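Local coordinates for protein Cfl (Pectobacterium brasiliense, PDB 7A9J) that probably activates carboxylic acids such as coronafacic acid with ATP for amide formation, as a ligase of the AMP-binding enzyme family, at residues L206-P219 with I243-S255. The protein carries 1 engineered substitution. Residues are numbered along the deposited sequence; the frame is centred on the assembly and turned at random.
Sequences LIDAVNLTKVTINP and ILITFAALQKGYS
K252 NZ donates to two carbonyls at a helix-helix packing inside the AMP-binding domain: I217 O at 2.8 Å, and K214 O at 3.1 Å, where I217 N arrives from the opposite face of the carbonyl plane. One ammonium thus grips both ends of the type I turn K214-I217. Helix segments 206-214 and 243-251 cross at -74°, their axes 8.5 Å apart at closest approach. A bend at chi3 (76°) brings the lysine amine round to the turn, while its CB lies over the centre of one face of the Y254 ring. Nearby, K214 NZ and Q251 OE1 are joined through a water.

Packing is knobs-into-holes in both directions. V210 sits among L244, F247, A248 and Q251, with V210 CG1 3.6 Å from Q251 NE2 and CG2 at the edge of the F247 ring. L244, part of the pocket of the bound 6-ethyl-1-oxidanylidene-indene-4-carboxylic acid, fits among L206, A209, V210 and T213; T213 OG1, bonded back to A209 O, lies 3.5 Å from L244 CB. At A248 the backbones come nearest, its CA 5.1 Å from K214 CA, and A248 CB meets K214 CG at 3.6 Å. I217 sends CD1 to A248 CB, and I217 CG2 lies at the Y254 ring edge, 3.8 Å from Y254 CE2.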
loop_
_atom_site.group_PDB
_atom_site.type_symbol
_atom_site.label_atom_id
_atom_site.label_comp_id
_atom_site.label_asym_id
_atom_site.label_seq_id
_atom_site.Cartn_x
_atom_site.Cartn_y
_atom_site.Cartn_z
ATOM N N LEU A 206 3.509 -15.109 6.841
ATOM C CA LEU A 206 2.438 -14.845 5.907
ATOM C C LEU A 206 1.064 -15.140 6.531
ATOM O O LEU A 206 0.119 -14.371 6.322
ATOM C CB LEU A 206 2.690 -15.695 4.662
ATOM C CG LEU A 206 1.970 -15.294 3.416
ATOM C CD1 LEU A 206 2.350 -13.869 3.004
ATOM C CD2 LEU A 206 2.411 -16.337 2.345
ATOM N N ILE A 207 0.945 -16.260 7.255
ATOM C CA ILE A 207 -0.287 -16.562 8.001
ATOM C C ILE A 207 -0.653 -15.345 8.873
ATOM O O ILE A 207 -1.788 -14.852 8.850
ATOM C CB ILE A 207 -0.080 -17.810 8.872
ATOM C CG1 ILE A 207 0.072 -19.113 8.013
ATOM C CG2 ILE A 207 -1.206 -17.988 9.927
ATOM C CD1 ILE A 207 0.523 -20.236 8.892
ATOM N N ASP A 208 0.309 -14.872 9.669
ATOM C CA ASP A 208 0.014 -13.798 10.620
ATOM C C ASP A 208 -0.249 -12.476 9.893
ATOM O O ASP A 208 -1.127 -11.705 10.297
ATOM C CB ASP A 208 1.160 -13.663 11.639
ATOM C CG ASP A 208 1.287 -14.937 12.533
ATOM O OD1 ASP A 208 0.248 -15.620 12.725
ATOM O OD2 ASP A 208 2.388 -15.227 13.059
ATOM N N ALA A 209 0.451 -12.232 8.773
ATOM C CA ALA A 209 0.199 -11.021 8.003
ATOM C C ALA A 209 -1.173 -11.055 7.330
ATOM O O ALA A 209 -1.850 -10.017 7.209
ATOM C CB ALA A 209 1.294 -10.836 6.959
ATOM N N VAL A 210 -1.568 -12.226 6.808
ATOM C CA VAL A 210 -2.901 -12.331 6.233
ATOM C C VAL A 210 -3.957 -12.141 7.314
ATOM O O VAL A 210 -5.003 -11.500 7.083
ATOM C CB VAL A 210 -3.061 -13.707 5.527
ATOM C CG1 VAL A 210 -4.517 -13.918 5.172
ATOM C CG2 VAL A 210 -2.194 -13.671 4.209
ATOM N N ASN A 211 -3.705 -12.703 8.505
ATOM C CA ASN A 211 -4.640 -12.545 9.625
ATOM C C ASN A 211 -4.789 -11.063 10.031
ATOM O O ASN A 211 -5.921 -10.619 10.310
ATOM C CB ASN A 211 -4.189 -13.356 10.838
ATOM C CG ASN A 211 -4.452 -14.861 10.676
ATOM O OD1 ASN A 211 -5.184 -15.282 9.792
ATOM N ND2 ASN A 211 -3.839 -15.663 11.539
ATOM N N LEU A 212 -3.699 -10.295 9.997
ATOM C CA LEU A 212 -3.818 -8.842 10.195
ATOM C C LEU A 212 -4.665 -8.242 9.079
ATOM O O LEU A 212 -5.568 -7.429 9.326
ATOM C CB LEU A 212 -2.452 -8.156 10.191
ATOM C CG LEU A 212 -1.616 -8.461 11.443
ATOM C CD1 LEU A 212 -0.152 -8.130 11.179
ATOM C CD2 LEU A 212 -2.169 -7.606 12.659
ATOM N N THR A 213 -4.380 -8.630 7.838
ATOM C CA THR A 213 -5.064 -8.001 6.714
ATOM C C THR A 213 -6.559 -8.326 6.714
ATOM O O THR A 213 -7.373 -7.479 6.334
ATOM C CB THR A 213 -4.403 -8.479 5.391
ATOM O OG1 THR A 213 -2.979 -8.197 5.518
ATOM C CG2 THR A 213 -4.982 -7.691 4.224
ATOM N N LYS A 214 -6.916 -9.565 7.066
ATOM C CA LYS A 214 -8.331 -9.962 7.106
ATOM C C LYS A 214 -9.175 -8.995 7.916
ATOM O O LYS A 214 -10.288 -8.665 7.488
ATOM C CB LYS A 214 -8.509 -11.362 7.710
ATOM C CG LYS A 214 -8.196 -12.446 6.685
ATOM C CD LYS A 214 -8.138 -13.848 7.397
ATOM C CE LYS A 214 -9.359 -14.252 8.151
ATOM N NZ LYS A 214 -9.188 -15.726 8.548
ATOM N N VAL A 215 -8.638 -8.495 9.057
ATOM C CA VAL A 215 -9.355 -7.547 9.950
ATOM C C VAL A 215 -9.649 -6.222 9.248
ATOM O O VAL A 215 -10.532 -5.477 9.680
ATOM C CB VAL A 215 -8.513 -7.295 11.279
ATOM C CG1 VAL A 215 -9.237 -6.324 12.257
ATOM C CG2 VAL A 215 -8.288 -8.630 11.944
ATOM N N THR A 216 -8.898 -5.887 8.199
ATOM C CA THR A 216 -9.069 -4.628 7.494
ATOM C C THR A 216 -9.956 -4.733 6.265
ATOM O O THR A 216 -10.236 -3.689 5.640
ATOM C CB THR A 216 -7.718 -4.026 7.049
ATOM O OG1 THR A 216 -7.231 -4.698 5.896
ATOM C CG2 THR A 216 -6.659 -4.080 8.203
ATOM N N ILE A 217 -10.494 -5.919 5.966
ATOM C CA ILE A 217 -11.322 -6.035 4.766
ATOM C C ILE A 217 -12.753 -6.277 5.220
ATOM O O ILE A 217 -13.122 -7.428 5.538
ATOM C CB ILE A 217 -10.873 -7.181 3.856
ATOM C CG1 ILE A 217 -9.392 -7.052 3.505
ATOM C CG2 ILE A 217 -11.817 -7.200 2.560
ATOM C CD1 ILE A 217 -8.899 -8.175 2.603
ATOM N N ASN A 218 -13.569 -5.231 5.177
ATOM C CA ASN A 218 -14.889 -5.243 5.816
ATOM C C ASN A 218 -15.894 -4.618 4.860
ATOM O O ASN A 218 -16.431 -3.533 5.103
ATOM C CB ASN A 218 -14.842 -4.515 7.177
ATOM C CG ASN A 218 -13.858 -5.113 8.098
ATOM O OD1 ASN A 218 -14.032 -6.249 8.537
ATOM N ND2 ASN A 218 -12.805 -4.338 8.466
ATOM N N PRO A 219 -16.243 -5.336 3.779
ATOM C CA PRO A 219 -17.313 -4.849 2.900
ATOM C C PRO A 219 -18.622 -4.785 3.667
ATOM O O PRO A 219 -18.857 -5.549 4.606
ATOM C CB PRO A 219 -17.396 -5.922 1.780
ATOM C CG PRO A 219 -16.643 -7.132 2.310
ATOM C CD PRO A 219 -15.760 -6.693 3.445
ATOM N N ILE A 243 -0.784 -8.562 -2.360
ATOM C CA ILE A 243 -0.690 -10.015 -2.162
ATOM C C ILE A 243 -1.461 -10.420 -0.914
ATOM O O ILE A 243 -2.291 -11.347 -0.927
ATOM C CB ILE A 243 0.790 -10.421 -2.049
ATOM C CG1 ILE A 243 1.494 -10.107 -3.340
ATOM C CG2 ILE A 243 0.891 -11.901 -1.552
ATOM C CD1 ILE A 243 3.034 -10.313 -3.314
ATOM N N LEU A 244 -1.237 -9.671 0.185
ATOM C CA LEU A 244 -1.907 -9.977 1.422
ATOM C C LEU A 244 -3.398 -9.757 1.300
ATOM O O LEU A 244 -4.173 -10.539 1.868
ATOM C CB LEU A 244 -1.336 -9.109 2.541
ATOM C CG LEU A 244 0.135 -9.372 2.888
ATOM C CD1 LEU A 244 0.534 -8.391 4.073
ATOM C CD2 LEU A 244 0.382 -10.783 3.358
ATOM N N ILE A 245 -3.807 -8.667 0.653
ATOM C CA ILE A 245 -5.239 -8.410 0.464
ATOM C C ILE A 245 -5.867 -9.553 -0.307
ATOM O O ILE A 245 -6.947 -10.014 0.044
ATOM C CB ILE A 245 -5.475 -7.110 -0.313
ATOM C CG1 ILE A 245 -5.184 -5.917 0.618
ATOM C CG2 ILE A 245 -6.913 -7.020 -0.804
ATOM C CD1 ILE A 245 -5.043 -4.594 -0.192
ATOM N N THR A 246 -5.178 -10.008 -1.337
ATOM C CA THR A 246 -5.739 -11.069 -2.185
ATOM C C THR A 246 -5.879 -12.387 -1.401
ATOM O O THR A 246 -6.924 -13.047 -1.451
ATOM C CB THR A 246 -4.849 -11.206 -3.424
ATOM O OG1 THR A 246 -4.834 -9.966 -4.130
ATOM C CG2 THR A 246 -5.405 -12.389 -4.389
ATOM N N PHE A 247 -4.837 -12.809 -0.676
ATOM C CA PHE A 247 -4.942 -14.000 0.134
ATOM C C PHE A 247 -6.058 -13.851 1.163
ATOM O O PHE A 247 -6.845 -14.778 1.387
ATOM C CB PHE A 247 -3.650 -14.322 0.906
ATOM C CG PHE A 247 -2.470 -14.676 0.038
ATOM C CD1 PHE A 247 -2.619 -15.427 -1.164
ATOM C CD2 PHE A 247 -1.204 -14.412 0.485
ATOM C CE1 PHE A 247 -1.484 -15.755 -1.903
ATOM C CE2 PHE A 247 -0.080 -14.733 -0.267
ATOM C CZ PHE A 247 -0.204 -15.453 -1.436
ATOM N N ALA A 248 -6.124 -12.681 1.805
ATOM C CA ALA A 248 -7.097 -12.511 2.877
ATOM C C ALA A 248 -8.512 -12.517 2.338
ATOM O O ALA A 248 -9.387 -13.135 2.955
ATOM C CB ALA A 248 -6.826 -11.168 3.631
ATOM N N ALA A 249 -8.747 -11.861 1.189
ATOM C CA ALA A 249 -10.085 -11.834 0.611
ATOM C C ALA A 249 -10.541 -13.244 0.226
ATOM O O ALA A 249 -11.644 -13.653 0.542
ATOM C CB ALA A 249 -10.143 -10.979 -0.666
ATOM N N LEU A 250 -9.674 -13.986 -0.463
ATOM C CA LEU A 250 -10.020 -15.351 -0.867
ATOM C C LEU A 250 -10.276 -16.228 0.343
ATOM O O LEU A 250 -11.253 -16.975 0.354
ATOM C CB LEU A 250 -8.914 -15.933 -1.756
ATOM C CG LEU A 250 -8.746 -15.195 -3.089
ATOM C CD1 LEU A 250 -7.477 -15.719 -3.833
ATOM C CD2 LEU A 250 -9.985 -15.422 -3.966
ATOM N N GLN A 251 -9.467 -16.099 1.397
ATOM C CA GLN A 251 -9.704 -16.859 2.629
ATOM C C GLN A 251 -10.996 -16.479 3.339
ATOM O O GLN A 251 -11.627 -17.336 3.960
ATOM C CB GLN A 251 -8.569 -16.685 3.613
ATOM C CG GLN A 251 -7.398 -17.445 3.184
ATOM C CD GLN A 251 -6.242 -17.254 4.218
ATOM O OE1 GLN A 251 -6.462 -17.152 5.454
ATOM N NE2 GLN A 251 -5.067 -17.182 3.709
ATOM N N LYS A 252 -11.467 -15.264 3.163
ATOM C CA LYS A 252 -12.804 -14.915 3.664
ATOM C C LYS A 252 -13.921 -15.307 2.694
ATOM O O LYS A 252 -15.105 -15.075 2.997
ATOM C CB LYS A 252 -12.821 -13.396 3.932
ATOM C CG LYS A 252 -11.897 -13.022 5.097
ATOM C CD LYS A 252 -11.931 -11.486 5.523
ATOM C CE LYS A 252 -13.179 -11.231 6.290
ATOM N NZ LYS A 252 -13.088 -9.920 6.807
ATOM N N GLY A 253 -13.580 -15.894 1.553
ATOM C CA GLY A 253 -14.561 -16.324 0.563
ATOM C C GLY A 253 -15.067 -15.239 -0.360
ATOM O O GLY A 253 -16.044 -15.478 -1.096
ATOM N N TYR A 254 -14.419 -14.074 -0.379
ATOM C CA TYR A 254 -14.779 -13.017 -1.309
ATOM C C TYR A 254 -14.137 -13.262 -2.658
ATOM O O TYR A 254 -13.127 -13.965 -2.757
ATOM C CB TYR A 254 -14.268 -11.677 -0.765
ATOM C CG TYR A 254 -14.735 -11.306 0.631
ATOM C CD1 TYR A 254 -15.928 -11.799 1.130
ATOM C CD2 TYR A 254 -13.968 -10.403 1.419
ATOM C CE1 TYR A 254 -16.364 -11.444 2.414
ATOM C CE2 TYR A 254 -14.376 -10.053 2.719
ATOM C CZ TYR A 254 -15.593 -10.561 3.176
ATOM O OH TYR A 254 -16.047 -10.237 4.437
ATOM N N SER A 255 -14.729 -12.696 -3.721
ATOM C CA SER A 255 -14.015 -12.722 -4.984
ATOM C C SER A 255 -13.071 -11.538 -5.029
ATOM O O SER A 255 -13.230 -10.560 -4.299
ATOM C CB SER A 255 -14.940 -12.686 -6.203
ATOM O OG SER A 255 -15.679 -11.481 -6.213
HETATM O O HOH W 1 -4.355 -16.873 7.601
HETATM O O HOH W 2 -8.800 -17.882 7.117
HETATM O O HOH W 3 -11.543 -16.649 7.041
#